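Neutral ceramidase (Pseudomonas aeruginosa, PDB 2ZWS) hydrolyses the N-acyl linkage of ceramides to release sphingosine and a free fatty acid, and also catalyses the reverse synthesis of ceramide. Local coordinates at residues 144-149 against 398-403; 45-50 against 183-188; 421-426 against 474-479; 70-75 against 299-304. All blocks are in the same frame, centred on the assembly; numbering follows the deposited sequence.

Contact 1 (144-149 against 398-403); sequences GRLFYG and FRIGQL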
loop_
_atom_site.group_PDB
_atom_site.type_symbol
_atom_site.label_atom_id
_atom_site.label_comp_id
_atom_site.label_asym_id
_atom_site.label_seq_id
_atom_site.Cartn_x
_atom_site.Cartn_y
_atom_site.Cartn_z
ATOM N N GLY A 144 -12.265 -3.854 -24.462
ATOM C CA GLY A 144 -11.095 -4.700 -24.406
ATOM C C GLY A 144 -11.390 -6.101 -23.940
ATOM O O GLY A 144 -12.566 -6.509 -23.750
ATOM N N ARG A 145 -10.299 -6.835 -23.815
ATOM C CA ARG A 145 -10.301 -8.219 -23.376
ATOM C C ARG A 145 -9.472 -8.323 -22.104
ATOM O O ARG A 145 -8.544 -7.523 -21.861
ATOM C CB ARG A 145 -9.656 -9.094 -24.438
ATOM C CG ARG A 145 -10.423 -9.021 -25.759
ATOM C CD ARG A 145 -9.709 -9.721 -26.896
ATOM N NE ARG A 145 -9.774 -11.178 -26.828
ATOM C CZ ARG A 145 -9.328 -11.990 -27.796
ATOM N NH1 ARG A 145 -9.450 -13.303 -27.679
ATOM N NH2 ARG A 145 -8.753 -11.477 -28.891
ATOM N N LEU A 146 -9.822 -9.310 -21.307
ATOM C CA LEU A 146 -9.117 -9.615 -20.058
ATOM C C LEU A 146 -8.497 -11.001 -20.154
ATOM O O LEU A 146 -9.150 -11.968 -20.575
ATOM C CB LEU A 146 -10.085 -9.554 -18.875
ATOM C CG LEU A 146 -10.318 -8.211 -18.135
ATOM C CD1 LEU A 146 -10.385 -7.000 -19.010
ATOM C CD2 LEU A 146 -11.563 -8.270 -17.258
ATOM N N PHE A 147 -7.236 -11.091 -19.773
ATOM C CA PHE A 147 -6.587 -12.393 -19.653
ATOM C C PHE A 147 -6.061 -12.653 -18.257
ATOM O O PHE A 147 -5.676 -11.715 -17.544
ATOM C CB PHE A 147 -5.457 -12.549 -20.675
ATOM C CG PHE A 147 -5.938 -12.574 -22.085
ATOM C CD1 PHE A 147 -6.065 -13.784 -22.745
ATOM C CD2 PHE A 147 -6.305 -11.407 -22.735
ATOM C CE1 PHE A 147 -6.537 -13.815 -24.074
ATOM C CE2 PHE A 147 -6.800 -11.437 -24.068
ATOM C CZ PHE A 147 -6.919 -12.649 -24.709
ATOM N N TYR A 148 -6.041 -13.921 -17.899
ATOM C CA TYR A 148 -5.519 -14.367 -16.603
ATOM C C TYR A 148 -4.365 -15.360 -16.823
ATOM O O TYR A 148 -4.427 -16.202 -17.727
ATOM C CB TYR A 148 -6.630 -15.046 -15.795
ATOM C CG TYR A 148 -6.113 -15.675 -14.528
ATOM C CD1 TYR A 148 -5.640 -16.977 -14.546
ATOM C CD2 TYR A 148 -6.064 -14.962 -13.329
ATOM C CE1 TYR A 148 -5.137 -17.556 -13.412
ATOM C CE2 TYR A 148 -5.575 -15.558 -12.170
ATOM C CZ TYR A 148 -5.121 -16.841 -12.240
ATOM O OH TYR A 148 -4.617 -17.452 -11.114
ATOM N N GLY A 149 -3.333 -15.284 -15.990
ATOM C CA GLY A 149 -2.309 -16.326 -15.981
ATOM C C GLY A 149 -1.682 -16.415 -14.615
ATOM O O GLY A 149 -1.843 -15.511 -13.798
ATOM N N PHE A 398 -15.253 -10.258 -5.452
ATOM C CA PHE A 398 -15.657 -9.926 -6.819
ATOM C C PHE A 398 -15.625 -11.212 -7.630
ATOM O O PHE A 398 -14.722 -12.031 -7.452
ATOM C CB PHE A 398 -14.659 -8.985 -7.499
ATOM C CG PHE A 398 -14.732 -7.547 -7.051
ATOM C CD1 PHE A 398 -15.719 -7.089 -6.175
ATOM C CD2 PHE A 398 -13.810 -6.638 -7.552
ATOM C CE1 PHE A 398 -15.758 -5.752 -5.775
ATOM C CE2 PHE A 398 -13.860 -5.290 -7.175
ATOM C CZ PHE A 398 -14.838 -4.852 -6.301
ATOM N N ARG A 399 -16.596 -11.380 -8.519
ATOM C CA ARG A 399 -16.481 -12.400 -9.552
ATOM C C ARG A 399 -16.169 -11.659 -10.863
ATOM O O ARG A 399 -16.872 -10.703 -11.230
ATOM C CB ARG A 399 -17.784 -13.195 -9.718
ATOM C CG ARG A 399 -17.716 -14.048 -10.992
ATOM C CD ARG A 399 -18.914 -14.932 -11.205
ATOM N NE ARG A 399 -18.629 -15.823 -12.330
ATOM C CZ ARG A 399 -19.188 -17.021 -12.511
ATOM N NH1 ARG A 399 -20.114 -17.466 -11.663
ATOM N NH2 ARG A 399 -18.827 -17.764 -13.553
ATOM N N ILE A 400 -15.102 -12.090 -11.540
ATOM C CA ILE A 400 -14.718 -11.514 -12.819
ATOM C C ILE A 400 -14.607 -12.699 -13.793
ATOM O O ILE A 400 -13.574 -13.370 -13.836
ATOM C CB ILE A 400 -13.373 -10.711 -12.717
ATOM C CG1 ILE A 400 -13.433 -9.644 -11.610
ATOM C CG2 ILE A 400 -13.047 -10.077 -14.048
ATOM C CD1 ILE A 400 -12.051 -9.069 -11.241
ATOM N N GLY A 401 -15.697 -13.009 -14.506
ATOM C CA GLY A 401 -15.722 -14.241 -15.307
ATOM C C GLY A 401 -15.453 -15.486 -14.468
ATOM O O GLY A 401 -16.099 -15.694 -13.420
ATOM N N GLN A 402 -14.494 -16.316 -14.884
ATOM C CA GLN A 402 -14.175 -17.530 -14.094
ATOM C C GLN A 402 -13.239 -17.258 -12.916
ATOM O O GLN A 402 -12.762 -18.198 -12.263
ATOM C CB GLN A 402 -13.568 -18.616 -14.998
ATOM C CG GLN A 402 -12.138 -18.310 -15.490
ATOM C CD GLN A 402 -12.048 -17.650 -16.871
ATOM O OE1 GLN A 402 -11.108 -17.935 -17.630
ATOM N NE2 GLN A 402 -12.963 -16.749 -17.179
ATOM N N LEU A 403 -12.952 -15.979 -12.667
ATOM C CA LEU A 403 -12.103 -15.574 -11.534
ATOM C C LEU A 403 -12.927 -15.094 -10.368
ATOM O O LEU A 403 -13.944 -14.434 -10.553
ATOM C CB LEU A 403 -11.218 -14.390 -11.909
ATOM C CG LEU A 403 -10.415 -14.498 -13.184
ATOM C CD1 LEU A 403 -9.551 -13.235 -13.317
ATOM C CD2 LEU A 403 -9.560 -15.754 -13.180
#
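A type II' beta turn, running from Ile400 to Leu403 between strands 392-400 and 403-407, turns its two flanking side chains toward Leu146 and Tyr148 of strand 142-152. Two mutual backbone bonds close the turn, Ile400 N to Leu403 O (2.8 Å) and Leu403 N to Ile400 O (2.9 Å), and Gly401, with positive phi (57°) and strongly negative psi, gives it the II' form. Arg399 NE gives a further bond to Gly401 O of 2.8 Å, bent to 139° at the hydrogen. On the facing strand the two contacting residues are separated by one that points away. Leu146 CD2 reaches Ile400 CG2 at 4.0 Å, the two side chains crossing at about a right angle. In one of the two deposited conformers of Leu403, CD2 lies over a face of the Tyr148 ring, 4.0 Å from the centroid, so this CH-pi contact is certain for that copy alone; there CD1 approaches Tyr148 CD2 at 3.9 Å. Tyr148 offers that face with CG anti to the backbone N (chi1 173°), while its hydroxyl is hydrogen-bonded to Ser183 and its ring stacks with His435. Val291 touches Leu146, Tyr148 and Leu403. Such geometry identifies a two-residue beta hairpin whose flanking residues pack against another sheet.

Contact 2 (45-50 against 183-188); sequences FVIEEA and SVLSFV
The outer rim of the Phe187 ring, CE1, CZ and CE2, fits into the notch between Phe45 and Ile47, two residues on the same side of strand 41-49. On one flank Phe45 CD2 meets Phe187 CE1 at 3.6 Å; the ring planes are inclined by 32° and the centroids stand 5.3 Å apart, too oblique for either a stack or an edge-to-face pair. On the other flank Ile47 CG1 lies in the plane of the Phe187 ring, 3.9 Å from CE2. The extended arm of Ile47 (chi2 168°) carries CD1 onward to a looser approach of 4.4 Å to Leu185 CD2. Both strands belong to the curled nine-stranded mixed sheet, separated in it by strands 5-13 and 142-152; the axes of segments 45-49 and 183-188 pass 10.6 Å apart at 72°, so the curl brings residues of distant strands together. Leu146 of strand 142-152 touches Ile47, Leu185 and Phe187 alike, and Phe7 meets the Phe187 ring edge-to-face. The side chain of Phe45 lies about 5 Å from that of Asn60, a probable substrate-binding residue.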
loop_
_atom_site.group_PDB
_atom_site.type_symbol
_atom_site.label_atom_id
_atom_site.label_comp_id
_atom_site.label_asym_id
_atom_site.label_seq_id
_atom_site.Cartn_x
_atom_site.Cartn_y
_atom_site.Cartn_z
ATOM N N PHE A 45 -8.701 0.343 -11.409
ATOM C CA PHE A 45 -9.035 -0.500 -12.565
ATOM C C PHE A 45 -10.537 -0.659 -12.531
ATOM O O PHE A 45 -11.079 -1.361 -11.677
ATOM C CB PHE A 45 -8.368 -1.876 -12.445
ATOM C CG PHE A 45 -6.872 -1.805 -12.407
ATOM C CD1 PHE A 45 -6.207 -1.394 -11.242
ATOM C CD2 PHE A 45 -6.118 -2.092 -13.553
ATOM C CE1 PHE A 45 -4.814 -1.319 -11.208
ATOM C CE2 PHE A 45 -4.708 -2.016 -13.521
ATOM C CZ PHE A 45 -4.068 -1.639 -12.352
ATOM N N VAL A 46 -11.195 0.042 -13.443
ATOM C CA VAL A 46 -12.646 -0.073 -13.580
ATOM C C VAL A 46 -12.925 -1.118 -14.634
ATOM O O VAL A 46 -12.326 -1.048 -15.714
ATOM C CB VAL A 46 -13.274 1.294 -14.046
ATOM C CG1 VAL A 46 -14.754 1.129 -14.274
ATOM C CG2 VAL A 46 -13.046 2.351 -12.990
ATOM N N ILE A 47 -13.814 -2.069 -14.336
ATOM C CA ILE A 47 -14.170 -3.100 -15.312
ATOM C C ILE A 47 -15.671 -3.126 -15.474
ATOM O O ILE A 47 -16.400 -3.119 -14.492
ATOM C CB ILE A 47 -13.703 -4.507 -14.854
ATOM C CG1 ILE A 47 -12.209 -4.499 -14.512
ATOM C CG2 ILE A 47 -14.021 -5.567 -15.930
ATOM C CD1 ILE A 47 -11.771 -5.760 -13.782
ATOM N N GLU A 48 -16.137 -3.159 -16.711
ATOM C CA GLU A 48 -17.573 -3.206 -16.970
ATOM C C GLU A 48 -17.874 -4.343 -17.911
ATOM O O GLU A 48 -17.131 -4.594 -18.862
ATOM C CB GLU A 48 -18.058 -1.959 -17.692
ATOM C CG GLU A 48 -17.873 -0.660 -17.018
ATOM C CD GLU A 48 -18.838 0.388 -17.570
ATOM O OE1 GLU A 48 -19.029 0.485 -18.819
ATOM O OE2 GLU A 48 -19.405 1.130 -16.747
ATOM N N GLU A 49 -18.983 -5.017 -17.661
ATOM C CA GLU A 49 -19.396 -6.090 -18.540
ATOM C C GLU A 49 -20.146 -5.408 -19.673
ATOM O O GLU A 49 -21.035 -4.602 -19.434
ATOM C CB GLU A 49 -20.297 -7.054 -17.765
ATOM C CG GLU A 49 -20.256 -8.490 -18.250
ATOM C CD GLU A 49 -21.334 -9.341 -17.604
ATOM O OE1 GLU A 49 -21.743 -9.073 -16.425
ATOM O OE2 GLU A 49 -21.776 -10.292 -18.291
ATOM N N ALA A 50 -19.780 -5.685 -20.916
ATOM C CA ALA A 50 -20.521 -5.076 -22.008
ATOM C C ALA A 50 -22.003 -5.559 -21.993
ATOM O O ALA A 50 -22.861 -4.915 -22.556
ATOM C CB ALA A 50 -19.831 -5.352 -23.350
ATOM N N SER A 183 -0.212 -14.405 -9.739
ATOM C CA SER A 183 -1.321 -14.367 -10.693
ATOM C C SER A 183 -1.301 -13.000 -11.358
ATOM O O SER A 183 -0.968 -11.994 -10.723
ATOM C CB SER A 183 -2.663 -14.522 -9.948
ATOM O OG SER A 183 -2.707 -15.751 -9.222
ATOM N N VAL A 184 -1.660 -12.951 -12.641
ATOM C CA VAL A 184 -1.732 -11.677 -13.361
ATOM C C VAL A 184 -3.043 -11.575 -14.113
ATOM O O VAL A 184 -3.398 -12.486 -14.869
ATOM C CB VAL A 184 -0.528 -11.472 -14.341
ATOM C CG1 VAL A 184 -0.626 -10.100 -15.066
ATOM C CG2 VAL A 184 0.802 -11.614 -13.612
ATOM N N LEU A 185 -3.762 -10.470 -13.871
ATOM C CA LEU A 185 -4.903 -10.071 -14.711
ATOM C C LEU A 185 -4.419 -8.983 -15.678
ATOM O O LEU A 185 -4.002 -7.895 -15.252
ATOM C CB LEU A 185 -6.075 -9.546 -13.864
ATOM C CG LEU A 185 -7.369 -9.145 -14.607
ATOM C CD1 LEU A 185 -7.985 -10.297 -15.375
ATOM C CD2 LEU A 185 -8.395 -8.615 -13.626
ATOM N N SER A 186 -4.449 -9.304 -16.979
ATOM C CA SER A 186 -4.004 -8.336 -17.955
ATOM C C SER A 186 -5.170 -7.743 -18.703
ATOM O O SER A 186 -6.201 -8.402 -18.926
ATOM C CB SER A 186 -2.968 -8.936 -18.900
ATOM O OG SER A 186 -3.431 -10.157 -19.442
ATOM N N PHE A 187 -4.988 -6.467 -19.051
ATOM C CA PHE A 187 -6.000 -5.674 -19.712
ATOM C C PHE A 187 -5.523 -5.365 -21.121
ATOM O O PHE A 187 -4.568 -4.599 -21.314
ATOM C CB PHE A 187 -6.252 -4.394 -18.930
ATOM C CG PHE A 187 -6.789 -4.629 -17.557
ATOM C CD1 PHE A 187 -5.938 -5.007 -16.511
ATOM C CD2 PHE A 187 -8.152 -4.522 -17.306
ATOM C CE1 PHE A 187 -6.439 -5.243 -15.218
ATOM C CE2 PHE A 187 -8.665 -4.727 -16.011
ATOM C CZ PHE A 187 -7.808 -5.111 -14.974
ATOM N N VAL A 188 -6.202 -5.966 -22.094
ATOM C CA VAL A 188 -5.744 -5.908 -23.496
ATOM C C VAL A 188 -6.735 -5.050 -24.279
ATOM O O VAL A 188 -7.948 -5.302 -24.247
ATOM C CB VAL A 188 -5.591 -7.337 -24.089
ATOM C CG1 VAL A 188 -5.307 -7.307 -25.606
ATOM C CG2 VAL A 188 -4.496 -8.130 -23.350
#

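Contact 3 (421-426 against 474-479); sequences RRAVQA and AYQQLF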
loop_
_atom_site.group_PDB
_atom_site.type_symbol
_atom_site.label_atom_id
_atom_site.label_comp_id
_atom_site.label_asym_id
_atom_site.label_seq_id
_atom_site.Cartn_x
_atom_site.Cartn_y
_atom_site.Cartn_z
ATOM N N ARG A 421 -8.605 -19.960 0.241
ATOM C CA ARG A 421 -8.640 -20.120 -1.202
ATOM C C ARG A 421 -9.207 -21.486 -1.603
ATOM O O ARG A 421 -10.103 -21.569 -2.448
ATOM C CB ARG A 421 -7.229 -19.976 -1.743
ATOM C CG ARG A 421 -7.129 -19.131 -2.977
ATOM C CD ARG A 421 -5.758 -19.324 -3.569
ATOM N NE ARG A 421 -4.699 -18.903 -2.662
ATOM C CZ ARG A 421 -3.401 -19.189 -2.825
ATOM N NH1 ARG A 421 -2.976 -19.938 -3.847
ATOM N NH2 ARG A 421 -2.516 -18.709 -1.955
ATOM N N ARG A 422 -8.686 -22.546 -0.988
ATOM C CA ARG A 422 -9.136 -23.925 -1.248
ATOM C C ARG A 422 -10.618 -24.090 -0.957
ATOM O O ARG A 422 -11.351 -24.725 -1.718
ATOM C CB ARG A 422 -8.366 -24.919 -0.381
ATOM C CG ARG A 422 -6.945 -25.168 -0.822
ATOM C CD ARG A 422 -6.191 -26.004 0.198
ATOM N NE ARG A 422 -4.845 -26.252 -0.295
ATOM C CZ ARG A 422 -3.824 -26.664 0.442
ATOM N NH1 ARG A 422 -3.965 -26.871 1.747
ATOM N NH2 ARG A 422 -2.651 -26.849 -0.142
ATOM N N ALA A 423 -11.038 -23.553 0.189
ATOM C CA ALA A 423 -12.421 -23.719 0.643
ATOM C C ALA A 423 -13.378 -22.984 -0.298
ATOM O O ALA A 423 -14.438 -23.501 -0.660
ATOM C CB ALA A 423 -12.565 -23.229 2.052
ATOM N N VAL A 424 -12.994 -21.771 -0.702
ATOM C CA VAL A 424 -13.784 -20.984 -1.637
ATOM C C VAL A 424 -13.820 -21.619 -3.031
ATOM O O VAL A 424 -14.898 -21.709 -3.641
ATOM C CB VAL A 424 -13.297 -19.526 -1.685
ATOM C CG1 VAL A 424 -13.894 -18.757 -2.910
ATOM C CG2 VAL A 424 -13.616 -18.829 -0.363
ATOM N N GLN A 425 -12.673 -22.083 -3.529
ATOM C CA GLN A 425 -12.669 -22.774 -4.820
ATOM C C GLN A 425 -13.590 -24.011 -4.793
ATOM O O GLN A 425 -14.313 -24.266 -5.762
ATOM C CB GLN A 425 -11.238 -23.139 -5.262
ATOM C CG GLN A 425 -11.173 -23.914 -6.603
ATOM C CD GLN A 425 -11.729 -23.132 -7.772
ATOM O OE1 GLN A 425 -11.113 -22.182 -8.263
ATOM N NE2 GLN A 425 -12.899 -23.532 -8.229
ATOM N N ALA A 426 -13.577 -24.762 -3.695
ATOM C CA ALA A 426 -14.472 -25.935 -3.591
ATOM C C ALA A 426 -15.941 -25.508 -3.649
ATOM O O ALA A 426 -16.735 -26.126 -4.355
ATOM C CB ALA A 426 -14.158 -26.764 -2.322
ATOM N N ALA A 474 -12.845 -18.269 11.454
ATOM C CA ALA A 474 -13.911 -17.252 11.254
ATOM C C ALA A 474 -13.849 -16.693 9.842
ATOM O O ALA A 474 -14.884 -16.611 9.152
ATOM C CB ALA A 474 -13.778 -16.105 12.254
ATOM N N TYR A 475 -12.650 -16.284 9.413
ATOM C CA TYR A 475 -12.529 -15.751 8.041
ATOM C C TYR A 475 -12.888 -16.809 7.003
ATOM O O TYR A 475 -13.522 -16.505 6.004
ATOM C CB TYR A 475 -11.130 -15.226 7.792
ATOM C CG TYR A 475 -10.872 -13.842 8.317
ATOM C CD1 TYR A 475 -11.407 -12.719 7.675
ATOM C CD2 TYR A 475 -10.057 -13.643 9.436
ATOM C CE1 TYR A 475 -11.148 -11.440 8.142
ATOM C CE2 TYR A 475 -9.768 -12.376 9.900
ATOM C CZ TYR A 475 -10.322 -11.262 9.241
ATOM O OH TYR A 475 -10.048 -9.979 9.660
ATOM N N GLN A 476 -12.503 -18.066 7.243
ATOM C CA GLN A 476 -12.816 -19.094 6.270
ATOM C C GLN A 476 -14.339 -19.275 6.165
ATOM O O GLN A 476 -14.883 -19.336 5.053
ATOM C CB GLN A 476 -12.137 -20.418 6.636
ATOM C CG GLN A 476 -12.175 -21.457 5.539
ATOM C CD GLN A 476 -11.106 -22.511 5.712
ATOM O OE1 GLN A 476 -9.939 -22.195 5.972
ATOM N NE2 GLN A 476 -11.492 -23.777 5.549
ATOM N N GLN A 477 -15.013 -19.310 7.304
ATOM C CA GLN A 477 -16.476 -19.412 7.320
ATOM C C GLN A 477 -17.125 -18.249 6.576
ATOM O O GLN A 477 -18.037 -18.452 5.777
ATOM C CB GLN A 477 -16.972 -19.386 8.751
ATOM C CG GLN A 477 -18.481 -19.337 8.882
ATOM C CD GLN A 477 -18.892 -19.439 10.316
ATOM O OE1 GLN A 477 -19.357 -18.463 10.916
ATOM N NE2 GLN A 477 -18.672 -20.601 10.897
ATOM N N LEU A 478 -16.643 -17.036 6.861
ATOM C CA LEU A 478 -17.216 -15.832 6.257
ATOM C C LEU A 478 -17.077 -15.838 4.734
ATOM O O LEU A 478 -18.037 -15.518 4.000
ATOM C CB LEU A 478 -16.572 -14.588 6.860
ATOM C CG LEU A 478 -16.902 -14.346 8.337
ATOM C CD1 LEU A 478 -16.050 -13.222 8.900
ATOM C CD2 LEU A 478 -18.370 -14.077 8.576
ATOM N N PHE A 479 -15.880 -16.165 4.257
ATOM C CA PHE A 479 -15.658 -16.252 2.816
ATOM C C PHE A 479 -16.395 -17.408 2.152
ATOM O O PHE A 479 -16.881 -17.272 1.020
ATOM C CB PHE A 479 -14.159 -16.260 2.503
ATOM C CG PHE A 479 -13.533 -14.890 2.535
ATOM C CD1 PHE A 479 -13.856 -13.957 1.545
ATOM C CD2 PHE A 479 -12.628 -14.515 3.538
ATOM C CE1 PHE A 479 -13.301 -12.674 1.545
ATOM C CE2 PHE A 479 -12.055 -13.196 3.516
ATOM C CZ PHE A 479 -12.413 -12.290 2.511
#
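Two helices, 414-428 and 471-488, meet here side by side through small, partly buried contacts, Ala423 against Gln476 and Val424 against Phe479. The backbones are close: the CA atoms of Val424 and Phe479 are 6.8 Å apart, those of Ala423 and Gln476 7.3 Å. Gln476 is drawn out almost straight, with CG anti to the backbone N (chi1 -168°), which lays its stem and amide along the methyl of Ala423; CB of Ala423 lies 3.9 Å from Gln476 CG and 3.7 Å from Gln476 NE2. The amide oxygen OE1 is occupied within its own helix by a hydrogen bond to Gln472. Val424 touches with CG2 alone, 3.9 Å from Phe479 CB and equally far from Phe479 O, so it packs on the base of that residue, whose ring leads away. The side chain of Phe479 also touches Ile395 and Leu406, and Val424 likewise rests on Met397 and Leu406, so that both helices lie against neighbouring strands 392-400 and 403-407 of the four-stranded sheet.

Contact 4 (70-75 against 299-304); sequences VHLKVL and FRFVDF
Three aromatic rings, His71, Phe299 and Phe301, converge with the imidazole presenting only its edge: CE1 of His71 is 3.6 Å from Phe301 CZ and 3.8 Å from Phe299 CZ. Both pairs are rim to rim, with centroids 5.8 Å apart in each; the imidazole is inclined by 75° to the Phe301 ring but by just 30° to that of Phe299. The two phenylalanines, two positions apart on strand 295-303, also meet each other, Phe299 CZ lying 3.6 Å above the centre of the Phe301 ring. His71 extends toward them because its CG is anti to the backbone N (chi1 178°). Beside it Leu72 reaches across with CD2 to Phe301 CZ at 3.7 Å. These long side chains bridge a wide gap, for the axes of helix segment 70-75 and strand segment 299-303 pass 13.6 Å apart. Phe301 lies about 4 Å, side chain to side chain, from Gln68, and Phe299 about 7 Å from Asp87, both probable substrate-binding residues; the geometry is that of an aromatic cluster bordering the likely substrate site.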
loop_
_atom_site.group_PDB
_atom_site.type_symbol
_atom_site.label_atom_id
_atom_site.label_comp_id
_atom_site.label_asym_id
_atom_site.label_seq_id
_atom_site.Cartn_x
_atom_site.Cartn_y
_atom_site.Cartn_z
ATOM N N VAL A 70 -10.361 5.331 5.833
ATOM C CA VAL A 70 -10.168 5.650 4.427
ATOM C C VAL A 70 -11.295 5.016 3.622
ATOM O O VAL A 70 -11.907 5.692 2.801
ATOM C CB VAL A 70 -8.769 5.164 3.972
ATOM C CG1 VAL A 70 -8.604 5.309 2.445
ATOM C CG2 VAL A 70 -7.671 5.946 4.733
ATOM N N HIS A 71 -11.541 3.716 3.811
ATOM C CA HIS A 71 -12.611 3.028 3.081
ATOM C C HIS A 71 -13.950 3.750 3.231
ATOM O O HIS A 71 -14.625 4.055 2.233
ATOM C CB HIS A 71 -12.678 1.594 3.613
ATOM C CG HIS A 71 -13.758 0.766 3.008
ATOM N ND1 HIS A 71 -14.812 0.284 3.755
ATOM C CD2 HIS A 71 -13.928 0.277 1.751
ATOM C CE1 HIS A 71 -15.600 -0.443 2.981
ATOM N NE2 HIS A 71 -15.084 -0.465 1.764
ATOM N N LEU A 72 -14.304 4.104 4.454
ATOM C CA LEU A 72 -15.605 4.738 4.715
ATOM C C LEU A 72 -15.719 6.100 4.033
ATOM O O LEU A 72 -16.759 6.420 3.489
ATOM C CB LEU A 72 -15.842 4.862 6.236
ATOM C CG LEU A 72 -15.999 3.523 6.969
ATOM C CD1 LEU A 72 -16.052 3.731 8.506
ATOM C CD2 LEU A 72 -17.225 2.737 6.484
ATOM N N LYS A 73 -14.649 6.888 4.078
ATOM C CA LYS A 73 -14.686 8.238 3.527
ATOM C C LYS A 73 -14.649 8.177 2.014
ATOM O O LYS A 73 -15.343 8.944 1.356
ATOM C CB LYS A 73 -13.551 9.104 4.082
ATOM C CG LYS A 73 -13.599 10.571 3.618
ATOM C CD LYS A 73 -14.842 11.327 4.154
ATOM C CE LYS A 73 -14.601 12.821 4.159
ATOM N NZ LYS A 73 -13.330 13.142 4.887
ATOM N N VAL A 74 -13.842 7.268 1.463
ATOM C CA VAL A 74 -13.833 7.112 0.008
ATOM C C VAL A 74 -15.243 6.737 -0.486
ATOM O O VAL A 74 -15.745 7.299 -1.469
ATOM C CB VAL A 74 -12.771 6.079 -0.452
ATOM C CG1 VAL A 74 -13.016 5.620 -1.904
ATOM C CG2 VAL A 74 -11.345 6.651 -0.300
ATOM N N LEU A 75 -15.907 5.798 0.171
ATOM C CA LEU A 75 -17.245 5.408 -0.259
ATOM C C LEU A 75 -18.233 6.560 -0.185
ATOM O O LEU A 75 -19.052 6.737 -1.090
ATOM C CB LEU A 75 -17.759 4.222 0.549
ATOM C CG LEU A 75 -17.119 2.905 0.154
ATOM C CD1 LEU A 75 -17.442 1.862 1.209
ATOM C CD2 LEU A 75 -17.599 2.469 -1.233
ATOM N N PHE A 299 -20.580 -8.040 -0.576
ATOM C CA PHE A 299 -19.874 -7.292 0.448
ATOM C C PHE A 299 -20.698 -7.330 1.722
ATOM O O PHE A 299 -21.931 -7.208 1.670
ATOM C CB PHE A 299 -19.715 -5.822 0.038
ATOM C CG PHE A 299 -19.144 -4.952 1.124
ATOM C CD1 PHE A 299 -17.780 -4.694 1.164
ATOM C CD2 PHE A 299 -19.965 -4.400 2.114
ATOM C CE1 PHE A 299 -17.229 -3.937 2.180
ATOM C CE2 PHE A 299 -19.419 -3.618 3.113
ATOM C CZ PHE A 299 -18.064 -3.388 3.152
ATOM N N ARG A 300 -20.007 -7.445 2.851
ATOM C CA ARG A 300 -20.642 -7.410 4.155
ATOM C C ARG A 300 -19.698 -6.815 5.185
ATOM O O ARG A 300 -18.562 -7.263 5.278
ATOM C CB ARG A 300 -20.937 -8.865 4.585
ATOM C CG ARG A 300 -22.320 -9.025 4.998
ATOM C CD ARG A 300 -22.444 -9.828 6.252
ATOM N NE ARG A 300 -21.895 -11.175 6.231
ATOM C CZ ARG A 300 -21.916 -11.958 7.309
ATOM N NH1 ARG A 300 -22.457 -11.494 8.423
ATOM N NH2 ARG A 300 -21.423 -13.200 7.278
ATOM N N PHE A 301 -20.167 -5.836 5.969
ATOM C CA PHE A 301 -19.525 -5.555 7.256
ATOM C C PHE A 301 -19.963 -6.596 8.284
ATOM O O PHE A 301 -21.165 -6.816 8.481
ATOM C CB PHE A 301 -19.852 -4.162 7.777
ATOM C CG PHE A 301 -19.067 -3.051 7.116
ATOM C CD1 PHE A 301 -17.672 -3.002 7.219
ATOM C CD2 PHE A 301 -19.719 -2.011 6.451
ATOM C CE1 PHE A 301 -16.941 -1.956 6.658
ATOM C CE2 PHE A 301 -18.988 -0.948 5.844
ATOM C CZ PHE A 301 -17.610 -0.934 5.937
ATOM N N VAL A 302 -18.989 -7.215 8.934
ATOM C CA VAL A 302 -19.249 -8.285 9.925
ATOM C C VAL A 302 -18.812 -7.848 11.313
ATOM O O VAL A 302 -17.669 -7.444 11.504
ATOM C CB VAL A 302 -18.502 -9.590 9.551
ATOM C CG1 VAL A 302 -18.866 -10.714 10.503
ATOM C CG2 VAL A 302 -18.836 -9.990 8.119
ATOM N N ASP A 303 -19.724 -7.929 12.278
ATOM C CA ASP A 303 -19.341 -7.679 13.657
ATOM C C ASP A 303 -18.597 -8.913 14.229
ATOM O O ASP A 303 -19.173 -10.025 14.355
ATOM C CB ASP A 303 -20.568 -7.335 14.496
ATOM C CG ASP A 303 -20.207 -6.873 15.913
ATOM O OD1 ASP A 303 -19.015 -6.913 16.306
ATOM O OD2 ASP A 303 -21.142 -6.421 16.625
ATOM N N PHE A 304 -17.308 -8.718 14.511
ATOM C CA PHE A 304 -16.439 -9.818 14.979
ATOM C C PHE A 304 -16.664 -10.151 16.459
ATOM O O PHE A 304 -16.266 -11.229 16.925
ATOM C CB PHE A 304 -14.952 -9.483 14.681
ATOM C CG PHE A 304 -14.460 -10.047 13.378
ATOM C CD1 PHE A 304 -15.240 -9.960 12.221
ATOM C CD2 PHE A 304 -13.219 -10.668 13.305
ATOM C CE1 PHE A 304 -14.791 -10.510 11.010
ATOM C CE2 PHE A 304 -12.775 -11.224 12.106
ATOM C CZ PHE A 304 -13.565 -11.156 10.968
#

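Contacts 1, 2 and 4 are buried, whereas contact 3 is only partly so. Contacts 1 and 2 lie 6 Å apart between centres and share the nine-stranded sheet, where strands 142-152 and 181-189 are hydrogen-bonded neighbours and Leu146 packs on Phe187. The four-stranded sheet connects contact 1 with contact 4 through its adjacent strands 392-400 and 295-303. Contacts 3 and 4 touch directly, Leu478 and Tyr475 packing on Phe304. Chemistry follows position: contact 1 pairs aliphatic groups with each other and with a tyrosine face, contact 2 joins an oblique pair of phenylalanines to aliphatic side chains, three rings gather in contact 4 near the probable substrate residues, and in contact 3 small methyls pack on a glutamine chain and a phenylalanine CB.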